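Local coordinates for protein alpha-1,3-glucanase (Paenibacillus glycanilyticus, PDB 6K0P) that hydrolyses alpha-1,3-glucan, as the catalytic domain of a glycoside hydrolase family 87 enzyme that holds glucose units in several separate pockets, at residues R527-Q530 / G531-P534; Q495-S498 / P499-M502; L57-T60 / G61-V64; I212-A216 / G217-I221. The protein carries 1 engineered substitution. All coordinates share one frame; numbering follows the deposited sequence.

From the N terminus, contact 3 comes first, closing a tight turn between strands 55-57 and 63-67 of the N-terminal beta domain. Contact 4 follows at the corner between strands 211-214 and 217-220, early in the beta-helix. Contact 2 turns the chain after strand 490-496, and contact 1 does the same in the loop after strand 520-524. All four are local turns in series; none nests in or crosses another. Contacts 1 and 2 lie on successive stretches of the beta-helix and touch, their centres about 9 Å apart, with Gln532 and Gly533 probably hydrogen-bonded to Ser498. Contact 4 lies across the chain's centre from both, about 52 Å from contact 2 between centres.

Contact 1: residues R527-Q530 / G531-P534; sequences RAEQ and GQGP. With GLC (alpha-D-glucopyranose), chain C.
Glu529 sets its CG between its own backbone N and carbonyl carbon (chi1 56°), whereas Gln532 sends CG out beside the backbone N and then bends at chi2 (-60°). The two chains consequently start out side by side, pointing the same way, with Glu529 CG 3.8 Å from Gln532 CG, before their polar ends go to different partners. The extended Glu529 chain carries its carboxylate to the sugar, where O1 of the alpha-D-glucopyranose of chain C donates to Glu529 OE1 at 2.6 Å; Gln460 and Gln495 hold the same glucose. The amide of Gln532 can give and accept at once, which suits its place: OE1 takes the N-H of Ser498, and a water 3.0 Å from Gln532 NE2 accepts from that nitrogen and donates to Gln530 O. An alanine in place of Glu529 would probably leave the glucose O1 hydroxyl without its carboxylate acceptor and strip Gln532 CG of the methylene beside it.

In the backbone, Gln532 N donates to Glu529 O at 3.1 Å (152° at the hydrogen). The backbone angles of Gly531 call for glycine, since a CB would be pressed against Gln530 O. Arg527 lays its aliphatic part against the returning chain, CG 3.2 Å from Gln532 O, while NE reaches Gly451 O. A further water accepts from Ala528 N and donates to Gly533 O, joining the two arms. This is a type II beta turn in a loop of the parallel beta-helix, and it presents Glu529 to a glycan pocket.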
loop_
_atom_site.group_PDB
_atom_site.type_symbol
_atom_site.label_atom_id
_atom_site.label_comp_id
_atom_site.label_asym_id
_atom_site.label_seq_id
_atom_site.Cartn_x
_atom_site.Cartn_y
_atom_site.Cartn_z
ATOM N N ARG A 527 1.481 -17.395 24.308
ATOM C CA ARG A 527 2.427 -16.559 25.038
ATOM C C ARG A 527 3.301 -15.889 23.983
ATOM O O ARG A 527 4.258 -16.497 23.486
ATOM C CB ARG A 527 3.252 -17.382 26.022
ATOM C CG ARG A 527 4.234 -16.546 26.838
ATOM C CD ARG A 527 4.967 -17.375 27.904
ATOM N NE ARG A 527 5.932 -18.331 27.359
ATOM C CZ ARG A 527 5.711 -19.639 27.254
ATOM N NH1 ARG A 527 4.550 -20.151 27.644
ATOM N NH2 ARG A 527 6.650 -20.439 26.757
ATOM N N ALA A 528 2.934 -14.655 23.620
ATOM C CA ALA A 528 3.644 -13.939 22.564
ATOM C C ALA A 528 5.080 -13.621 22.960
ATOM O O ALA A 528 5.959 -13.546 22.093
ATOM C CB ALA A 528 2.892 -12.650 22.226
ATOM N N GLU A 529 5.328 -13.428 24.254
ATOM C CA GLU A 529 6.618 -13.037 24.813
ATOM C C GLU A 529 6.443 -13.089 26.323
ATOM O O GLU A 529 5.332 -13.291 26.819
ATOM C CB GLU A 529 7.032 -11.625 24.366
ATOM C CG GLU A 529 5.998 -10.569 24.707
ATOM C CD GLU A 529 6.347 -9.200 24.161
ATOM O OE1 GLU A 529 5.461 -8.318 24.152
ATOM O OE2 GLU A 529 7.507 -9.000 23.741
ATOM N N GLN A 530 7.547 -12.897 27.048
ATOM C CA GLN A 530 7.511 -12.969 28.507
ATOM C C GLN A 530 6.441 -12.036 29.063
ATOM O O GLN A 530 6.337 -10.876 28.657
ATOM C CB GLN A 530 8.885 -12.602 29.081
ATOM C CG GLN A 530 9.425 -11.271 28.576
ATOM C CD GLN A 530 10.824 -10.951 29.084
ATOM O OE1 GLN A 530 11.600 -10.264 28.410
ATOM N NE2 GLN A 530 11.151 -11.447 30.271
ATOM N N GLY A 531 5.625 -12.566 29.977
ATOM C CA GLY A 531 4.605 -11.788 30.639
ATOM C C GLY A 531 3.258 -11.787 29.954
ATOM O O GLY A 531 2.293 -11.251 30.518
ATOM N N GLN A 532 3.154 -12.383 28.773
ATOM C CA GLN A 532 1.920 -12.374 28.003
ATOM C C GLN A 532 1.251 -13.739 28.055
ATOM O O GLN A 532 1.917 -14.774 28.158
ATOM C CB GLN A 532 2.196 -11.984 26.547
ATOM C CG GLN A 532 2.556 -10.526 26.405
ATOM C CD GLN A 532 1.447 -9.632 26.900
ATOM O OE1 GLN A 532 0.321 -9.704 26.414
ATOM N NE2 GLN A 532 1.752 -8.794 27.887
ATOM N N GLY A 533 -0.076 -13.732 27.983
ATOM C CA GLY A 533 -0.853 -14.942 28.088
ATOM C C GLY A 533 -1.823 -15.124 26.937
ATOM O O GLY A 533 -1.742 -14.440 25.915
ATOM N N PRO A 534 -2.759 -16.048 27.088
ATOM C CA PRO A 534 -3.621 -16.465 25.972
ATOM C C PRO A 534 -4.830 -15.546 25.789
ATOM O O PRO A 534 -5.046 -14.587 26.531
ATOM C CB PRO A 534 -4.055 -17.871 26.390
ATOM C CG PRO A 534 -4.027 -17.829 27.898
ATOM C CD PRO A 534 -2.904 -16.915 28.274
HETATM C C1 GLC C . 5.283 -5.894 21.812
HETATM C C2 GLC C . 5.257 -4.433 21.484
HETATM C C3 GLC C . 3.866 -3.867 21.366
HETATM C C4 GLC C . 3.080 -4.747 20.432
HETATM C C5 GLC C . 3.056 -6.134 21.036
HETATM C C6 GLC C . 2.310 -7.076 20.134
HETATM O O1 GLC C . 4.958 -6.007 23.064
HETATM O O2 GLC C . 6.013 -3.696 22.429
HETATM O O3 GLC C . 4.027 -2.690 20.616
HETATM O O4 GLC C . 1.747 -4.271 20.259
HETATM O O5 GLC C . 4.352 -6.637 21.116
HETATM O O6 GLC C . 2.371 -8.416 20.533
HETATM O O HOH W 1 0.353 -13.782 24.265
HETATM O O HOH W 2 4.629 -8.722 28.708
#

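Contact 2: residues Q495-S498 / P499-M502; sequences QSMS and PNNM
Pro499 is joined to Ser498 by a cis peptide bond, which draws Ser498 CA and Pro499 CA to 2.9 Å and throws the chain into a sharp reversal. Proline suits the spot, since it tolerates the cis form far better than other residues. Next comes Asn500, whose amide oxygen lies against the extended side chain of Met497: Asn500 OD1 is 3.5 Å from Met497 CE and also near CG, the two side chains crossing at a slant. The long, extended thioether runs alongside the turn to reach Asn500 and also rests on Tyr468.

Asn501 closes the turn. Its N-H points almost straight at Met497 O, at 3.0 Å from N to O and 163° at the hydrogen. A bond from the amide of one residue to the carbonyl four places earlier defines an alpha-turn, and this one carries the beta-helix chain out of strand 490-496, where Gln495 contributes NE2 to a glycan pocket. Asn501 has both backbone angles positive, a left-handed conformation that asparagine accepts readily. With its CG beside the backbone N (chi1 -60°), Asn501 brings OD1 back toward the first arm, where a water lies 2.8 Å from Asn501 OD1 and hydrogen-bonds to Ser498 OG as well. That serine hydroxyl also meets Gly533 N.

Met502 takes part through its backbone. Its N-H goes to a water, 2.9 Å from Met502 N, that reaches Met497 O in turn, while another water donates to Met502 O at 2.6 Å and is hydrogen-bonded to Ser496 OG, a hydroxyl also bonded to Tyr536 N.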
loop_
_atom_site.group_PDB
_atom_site.type_symbol
_atom_site.label_atom_id
_atom_site.label_comp_id
_atom_site.label_asym_id
_atom_site.label_seq_id
_atom_site.Cartn_x
_atom_site.Cartn_y
_atom_site.Cartn_z
ATOM N N GLN A 495 -5.138 -12.895 19.407
ATOM C CA GLN A 495 -4.242 -12.607 20.523
ATOM C C GLN A 495 -4.866 -11.574 21.450
ATOM O O GLN A 495 -5.491 -10.620 20.982
ATOM C CB GLN A 495 -2.903 -12.067 19.991
ATOM C CG GLN A 495 -1.865 -11.690 21.061
ATOM C CD GLN A 495 -0.604 -11.071 20.458
ATOM O OE1 GLN A 495 -0.407 -11.108 19.240
ATOM N NE2 GLN A 495 0.244 -10.495 21.305
ATOM N N SER A 496 -4.690 -11.770 22.765
ATOM C CA SER A 496 -5.120 -10.812 23.786
ATOM C C SER A 496 -3.905 -10.277 24.526
ATOM O O SER A 496 -3.070 -11.055 25.004
ATOM C CB SER A 496 -6.053 -11.466 24.816
ATOM O OG SER A 496 -7.309 -11.763 24.242
ATOM N N MET A 497 -3.825 -8.954 24.638
ATOM C CA MET A 497 -2.805 -8.321 25.460
ATOM C C MET A 497 -3.092 -8.580 26.935
ATOM O O MET A 497 -4.214 -8.371 27.408
ATOM C CB MET A 497 -2.822 -6.815 25.190
ATOM C CG MET A 497 -1.961 -5.980 26.119
ATOM S SD MET A 497 -2.071 -4.247 25.619
ATOM C CE MET A 497 -1.222 -3.422 26.963
ATOM N N SER A 498 -2.046 -9.053 27.678
ATOM C CA SER A 498 -2.047 -9.182 29.128
ATOM C C SER A 498 -1.465 -7.917 29.745
ATOM O O SER A 498 -0.561 -7.301 29.166
ATOM C CB SER A 498 -1.173 -10.364 29.553
ATOM O OG SER A 498 -1.686 -11.590 29.082
ATOM N N PRO A 499 -1.941 -7.503 30.932
ATOM C CA PRO A 499 -2.956 -8.175 31.745
ATOM C C PRO A 499 -4.383 -7.697 31.461
ATOM O O PRO A 499 -5.308 -8.133 32.142
ATOM C CB PRO A 499 -2.563 -7.760 33.162
ATOM C CG PRO A 499 -2.073 -6.365 32.983
ATOM C CD PRO A 499 -1.392 -6.322 31.624
ATOM N N ASN A 500 -4.562 -6.818 30.469
ATOM C CA ASN A 500 -5.879 -6.228 30.231
ATOM C C ASN A 500 -6.933 -7.291 29.949
ATOM O O ASN A 500 -8.065 -7.192 30.436
ATOM C CB ASN A 500 -5.794 -5.223 29.084
ATOM C CG ASN A 500 -4.664 -4.231 29.277
ATOM O OD1 ASN A 500 -3.488 -4.607 29.280
ATOM N ND2 ASN A 500 -5.015 -2.964 29.456
ATOM N N ASN A 501 -6.578 -8.316 29.174
ATOM C CA ASN A 501 -7.436 -9.473 28.924
ATOM C C ASN A 501 -8.861 -9.061 28.555
ATOM O O ASN A 501 -9.847 -9.530 29.131
ATOM C CB ASN A 501 -7.406 -10.462 30.093
ATOM C CG ASN A 501 -6.014 -10.988 30.358
ATOM O OD1 ASN A 501 -5.136 -10.904 29.493
ATOM N ND2 ASN A 501 -5.800 -11.537 31.548
ATOM N N MET A 502 -8.962 -8.165 27.578
ATOM C CA MET A 502 -10.266 -7.742 27.091
ATOM C C MET A 502 -10.993 -8.910 26.436
ATOM O O MET A 502 -10.434 -9.619 25.596
ATOM C CB MET A 502 -10.106 -6.588 26.102
ATOM C CG MET A 502 -9.318 -5.399 26.661
ATOM S SD MET A 502 -10.065 -4.643 28.129
ATOM C CE MET A 502 -11.445 -3.787 27.385
HETATM O O HOH W 3 -8.228 -9.230 24.200
HETATM O O HOH W 4 -6.568 -7.650 26.000
HETATM O O HOH W 5 -3.822 -12.765 27.937
#

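Contact 3: residues L57-T60 / G61-V64; sequences LDAT and GEYV
Leu57 opens the first arm by leaning its branched end on the returning backbone, with Leu57 CD2 3.7 Å from Tyr63 C, while lower down Leu57 CB packs 4.1 Å from Glu62 CB. An apolar residue belongs here because this side is buried. Asp58 contributes its backbone: Asp58 N donates to Glu62 OE1 at 2.8 Å in a nearly straight bond (166° at the hydrogen), meeting the oxygen from above the carboxylate plane, 54° out of it. Glu62 can do this because its CG stands beside its own backbone N (chi1 -71°) and the rest of the chain runs extended, long enough to span the turn to the opposite arm.

At Ala59 the carboxylate lies alongside a small methyl, Glu62 OE2 being 3.5 Å from Ala59 CB. The carbonyl of the same residue accepts the N-H of Glu62, with 3.0 Å between Glu62 N and Ala59 O, which completes a type II beta turn. An alanine at Glu62 would probably leave Asp58 N without its carboxylate acceptor and open a gap beside the Ala59 methyl. Thr60 and Gly61 are the second and third residues (i+1 and i+2) of the turn. Thr60 turns its side chain outward at an exposed corner, and at Gly61 any CB would collide with Thr60 O.

The turn links strand 55-57 to strand 63-67 in a domain whose sequence relates it to the galactose-binding beta-sandwiches. Leu57 packs on Ile165 and Val167 of strand 165-173, in one sheet; Tyr63 makes a cation-pi contact with Lys154, and Val64 touches Ile155, both on strand 152-156 of the other sheet.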
loop_
_atom_site.group_PDB
_atom_site.type_symbol
_atom_site.label_atom_id
_atom_site.label_comp_id
_atom_site.label_asym_id
_atom_site.label_seq_id
_atom_site.Cartn_x
_atom_site.Cartn_y
_atom_site.Cartn_z
ATOM N N LEU A 57 18.850 -10.092 -14.585
ATOM C CA LEU A 57 19.573 -9.960 -15.843
ATOM C C LEU A 57 20.966 -9.446 -15.513
ATOM O O LEU A 57 21.116 -8.359 -14.947
ATOM C CB LEU A 57 18.855 -9.000 -16.794
ATOM C CG LEU A 57 17.351 -9.202 -16.991
ATOM C CD1 LEU A 57 16.803 -8.159 -17.965
ATOM C CD2 LEU A 57 17.050 -10.617 -17.489
ATOM N N ASP A 58 21.984 -10.230 -15.868
ATOM C CA ASP A 58 23.326 -9.984 -15.362
ATOM C C ASP A 58 24.384 -10.106 -16.449
ATOM O O ASP A 58 25.581 -10.148 -16.133
ATOM C CB ASP A 58 23.603 -10.964 -14.225
ATOM C CG ASP A 58 24.840 -10.621 -13.435
ATOM O OD1 ASP A 58 25.181 -9.425 -13.308
ATOM O OD2 ASP A 58 25.480 -11.578 -12.948
ATOM N N ALA A 59 23.994 -10.150 -17.717
ATOM C CA ALA A 59 24.971 -10.134 -18.791
ATOM C C ALA A 59 24.325 -9.475 -19.993
ATOM O O ALA A 59 23.100 -9.498 -20.137
ATOM C CB ALA A 59 25.442 -11.553 -19.153
ATOM N N THR A 60 25.154 -8.870 -20.840
ATOM C CA THR A 60 24.644 -8.292 -22.075
ATOM C C THR A 60 23.899 -9.352 -22.877
ATOM O O THR A 60 24.384 -10.475 -23.058
ATOM C CB THR A 60 25.798 -7.697 -22.886
ATOM O OG1 THR A 60 26.404 -6.645 -22.127
ATOM C CG2 THR A 60 25.297 -7.123 -24.203
ATOM N N GLY A 61 22.704 -8.999 -23.339
ATOM C CA GLY A 61 21.863 -9.912 -24.080
ATOM C C GLY A 61 20.856 -10.671 -23.244
ATOM O O GLY A 61 19.988 -11.344 -23.810
ATOM N N GLU A 62 20.936 -10.592 -21.915
ATOM C CA GLU A 62 19.944 -11.255 -21.081
ATOM C C GLU A 62 18.639 -10.466 -21.090
ATOM O O GLU A 62 18.638 -9.232 -21.096
ATOM C CB GLU A 62 20.470 -11.481 -19.661
ATOM C CG GLU A 62 21.546 -12.567 -19.652
ATOM C CD GLU A 62 21.970 -13.027 -18.276
ATOM O OE1 GLU A 62 21.385 -12.602 -17.256
ATOM O OE2 GLU A 62 22.913 -13.849 -18.234
ATOM N N TYR A 63 17.526 -11.188 -21.133
ATOM C CA TYR A 63 16.227 -10.567 -21.337
ATOM C C TYR A 63 15.173 -11.352 -20.575
ATOM O O TYR A 63 15.373 -12.514 -20.205
ATOM C CB TYR A 63 15.841 -10.564 -22.830
ATOM C CG TYR A 63 15.609 -11.958 -23.368
ATOM C CD1 TYR A 63 16.659 -12.709 -23.873
ATOM C CD2 TYR A 63 14.353 -12.545 -23.317
ATOM C CE1 TYR A 63 16.456 -14.006 -24.334
ATOM C CE2 TYR A 63 14.143 -13.839 -23.772
ATOM C CZ TYR A 63 15.201 -14.559 -24.270
ATOM O OH TYR A 63 14.988 -15.845 -24.729
ATOM N N VAL A 64 14.019 -10.723 -20.386
ATOM C CA VAL A 64 12.797 -11.433 -20.037
ATOM C C VAL A 64 11.711 -10.943 -20.982
ATOM O O VAL A 64 11.601 -9.738 -21.234
ATOM C CB VAL A 64 12.409 -11.257 -18.553
ATOM C CG1 VAL A 64 12.471 -9.794 -18.140
ATOM C CG2 VAL A 64 11.029 -11.856 -18.291
#

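Contact 4: residues I212-A216 / G217-I221; sequences IYIPA and GEWTI. With GLC (alpha-D-glucopyranose), chain D.
Trp219 sets CG beside its backbone N (chi1 -54°), which swings the indole back to Ile214 and Pro215, to be gripped on edge and face alike. At the edge, Trp219 NE1 donates to Pro215 O at 2.9 Å, a bent bond (146° at the hydrogen) whose acceptor sits 22° out of the ring plane; the nitrogen in turn lies above the carbonyl plane of Pro215. Over one face comes the methyl branch of Ile214, CG2 standing 3.9 Å from the centroid of the five-membered ring in a CH-pi contact. The Pro215 side chain crosses that of Trp219 at about a right angle, its CD 4.0 Å from Trp219 CZ2. Tryptophan fits because it offers one N-H for the carbonyl and a broad surface for its apolar neighbours.

Ala216 and Gly217 form the bend itself. The carbonyl of Ala216 comes close to the rim of the indole, with Ala216 O 3.7 Å from Trp219 CZ2. Gly217 has a backbone conformation in which a CB would strike Ala216 O.

Beyond the bend, Glu218 points away from the corner and accepts a hydrogen bond from O1 of a glucose of chain D, at 2.6 Å to Glu218 OE2; Gln140 O binds the same sugar. Strands 211-214 and 217-220 pair in parallel with strands 233-236 and 242-245 respectively, the pattern of a corner between two faces of a parallel beta-helix, here leading into a glycan pocket.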
loop_
_atom_site.group_PDB
_atom_site.type_symbol
_atom_site.label_atom_id
_atom_site.label_comp_id
_atom_site.label_asym_id
_atom_site.label_seq_id
_atom_site.Cartn_x
_atom_site.Cartn_y
_atom_site.Cartn_z
ATOM N N ILE A 212 -8.420 25.763 -11.358
ATOM C CA ILE A 212 -7.248 25.875 -12.211
ATOM C C ILE A 212 -7.078 24.599 -13.016
ATOM O O ILE A 212 -7.538 23.521 -12.622
ATOM C CB ILE A 212 -5.954 26.199 -11.431
ATOM C CG1 ILE A 212 -5.527 25.021 -10.546
ATOM C CG2 ILE A 212 -6.127 27.475 -10.618
ATOM C CD1 ILE A 212 -4.093 25.158 -9.991
ATOM N N TYR A 213 -6.424 24.742 -14.163
ATOM C CA TYR A 213 -6.044 23.628 -15.015
ATOM C C TYR A 213 -4.529 23.588 -15.082
ATOM O O TYR A 213 -3.884 24.620 -15.307
ATOM C CB TYR A 213 -6.611 23.817 -16.425
ATOM C CG TYR A 213 -6.101 22.813 -17.430
ATOM C CD1 TYR A 213 -6.490 21.475 -17.372
ATOM C CD2 TYR A 213 -5.230 23.203 -18.446
ATOM C CE1 TYR A 213 -6.021 20.555 -18.306
ATOM C CE2 TYR A 213 -4.773 22.292 -19.385
ATOM C CZ TYR A 213 -5.166 20.978 -19.307
ATOM O OH TYR A 213 -4.696 20.094 -20.254
ATOM N N ILE A 214 -3.964 22.402 -14.879
ATOM C CA ILE A 214 -2.520 22.218 -14.938
ATOM C C ILE A 214 -2.212 21.359 -16.161
ATOM O O ILE A 214 -2.548 20.164 -16.181
ATOM C CB ILE A 214 -1.960 21.598 -13.654
ATOM C CG1 ILE A 214 -2.515 22.328 -12.430
ATOM C CG2 ILE A 214 -0.438 21.666 -13.664
ATOM C CD1 ILE A 214 -1.968 21.823 -11.077
ATOM N N PRO A 215 -1.605 21.921 -17.198
ATOM C CA PRO A 215 -1.434 21.192 -18.458
ATOM C C PRO A 215 -0.434 20.056 -18.323
ATOM O O PRO A 215 0.243 19.883 -17.306
ATOM C CB PRO A 215 -0.882 22.253 -19.419
ATOM C CG PRO A 215 -1.103 23.564 -18.759
ATOM C CD PRO A 215 -1.139 23.314 -17.278
ATOM N N ALA A 216 -0.330 19.281 -19.400
ATOM C CA ALA A 216 0.740 18.299 -19.497
ATOM C C ALA A 216 2.081 18.987 -19.286
ATOM O O ALA A 216 2.299 20.116 -19.745
ATOM C CB ALA A 216 0.707 17.648 -20.883
ATOM N N GLY A 217 2.978 18.311 -18.570
ATOM C CA GLY A 217 4.297 18.853 -18.336
ATOM C C GLY A 217 4.815 18.537 -16.955
ATOM O O GLY A 217 4.165 17.806 -16.204
ATOM N N GLU A 218 5.986 19.064 -16.617
ATOM C CA GLU A 218 6.538 18.961 -15.277
ATOM C C GLU A 218 6.495 20.338 -14.642
ATOM O O GLU A 218 7.025 21.303 -15.206
ATOM C CB GLU A 218 7.982 18.468 -15.310
ATOM C CG GLU A 218 8.170 17.069 -15.871
ATOM C CD GLU A 218 9.617 16.629 -15.762
ATOM O OE1 GLU A 218 10.356 17.241 -14.962
ATOM O OE2 GLU A 218 10.004 15.671 -16.452
ATOM N N TRP A 219 5.882 20.422 -13.466
ATOM C CA TRP A 219 5.603 21.693 -12.810
ATOM C C TRP A 219 6.153 21.619 -11.398
ATOM O O TRP A 219 5.768 20.732 -10.628
ATOM C CB TRP A 219 4.094 21.944 -12.796
ATOM C CG TRP A 219 3.518 21.843 -14.173
ATOM C CD1 TRP A 219 2.847 20.781 -14.715
ATOM C CD2 TRP A 219 3.612 22.831 -15.204
ATOM N NE1 TRP A 219 2.503 21.062 -16.014
ATOM C CE2 TRP A 219 2.955 22.315 -16.335
ATOM C CE3 TRP A 219 4.177 24.107 -15.272
ATOM C CZ2 TRP A 219 2.852 23.026 -17.526
ATOM C CZ3 TRP A 219 4.071 24.818 -16.462
ATOM C CH2 TRP A 219 3.412 24.275 -17.567
ATOM N N THR A 220 7.060 22.531 -11.060
ATOM C CA THR A 220 7.684 22.488 -9.745
ATOM C C THR A 220 6.649 22.762 -8.665
ATOM O O THR A 220 5.878 23.727 -8.749
ATOM C CB THR A 220 8.794 23.533 -9.662
ATOM O OG1 THR A 220 9.880 23.134 -10.504
ATOM C CG2 THR A 220 9.301 23.673 -8.218
ATOM N N ILE A 221 6.617 21.903 -7.656
ATOM C CA ILE A 221 5.956 22.204 -6.396
ATOM C C ILE A 221 7.053 22.276 -5.337
ATOM O O ILE A 221 7.583 21.257 -4.878
ATOM C CB ILE A 221 4.834 21.214 -6.054
ATOM C CG1 ILE A 221 5.275 19.755 -6.206
ATOM C CG2 ILE A 221 3.625 21.469 -6.950
ATOM C CD1 ILE A 221 4.261 18.770 -5.624
HETATM C C1 GLC D . 10.390 12.394 -15.369
HETATM C C2 GLC D . 11.453 11.983 -14.372
HETATM C C3 GLC D . 12.407 10.872 -14.832
HETATM C C4 GLC D . 11.606 9.819 -15.527
HETATM C C5 GLC D . 10.902 10.468 -16.681
HETATM C C6 GLC D . 10.172 9.464 -17.563
HETATM O O1 GLC D . 10.925 13.250 -16.264
HETATM O O2 GLC D . 12.142 13.132 -13.953
HETATM O O3 GLC D . 12.884 10.198 -13.699
HETATM O O4 GLC D . 12.478 8.839 -16.011
HETATM O O5 GLC D . 9.928 11.284 -16.103
HETATM O O6 GLC D . 9.209 8.696 -16.884
#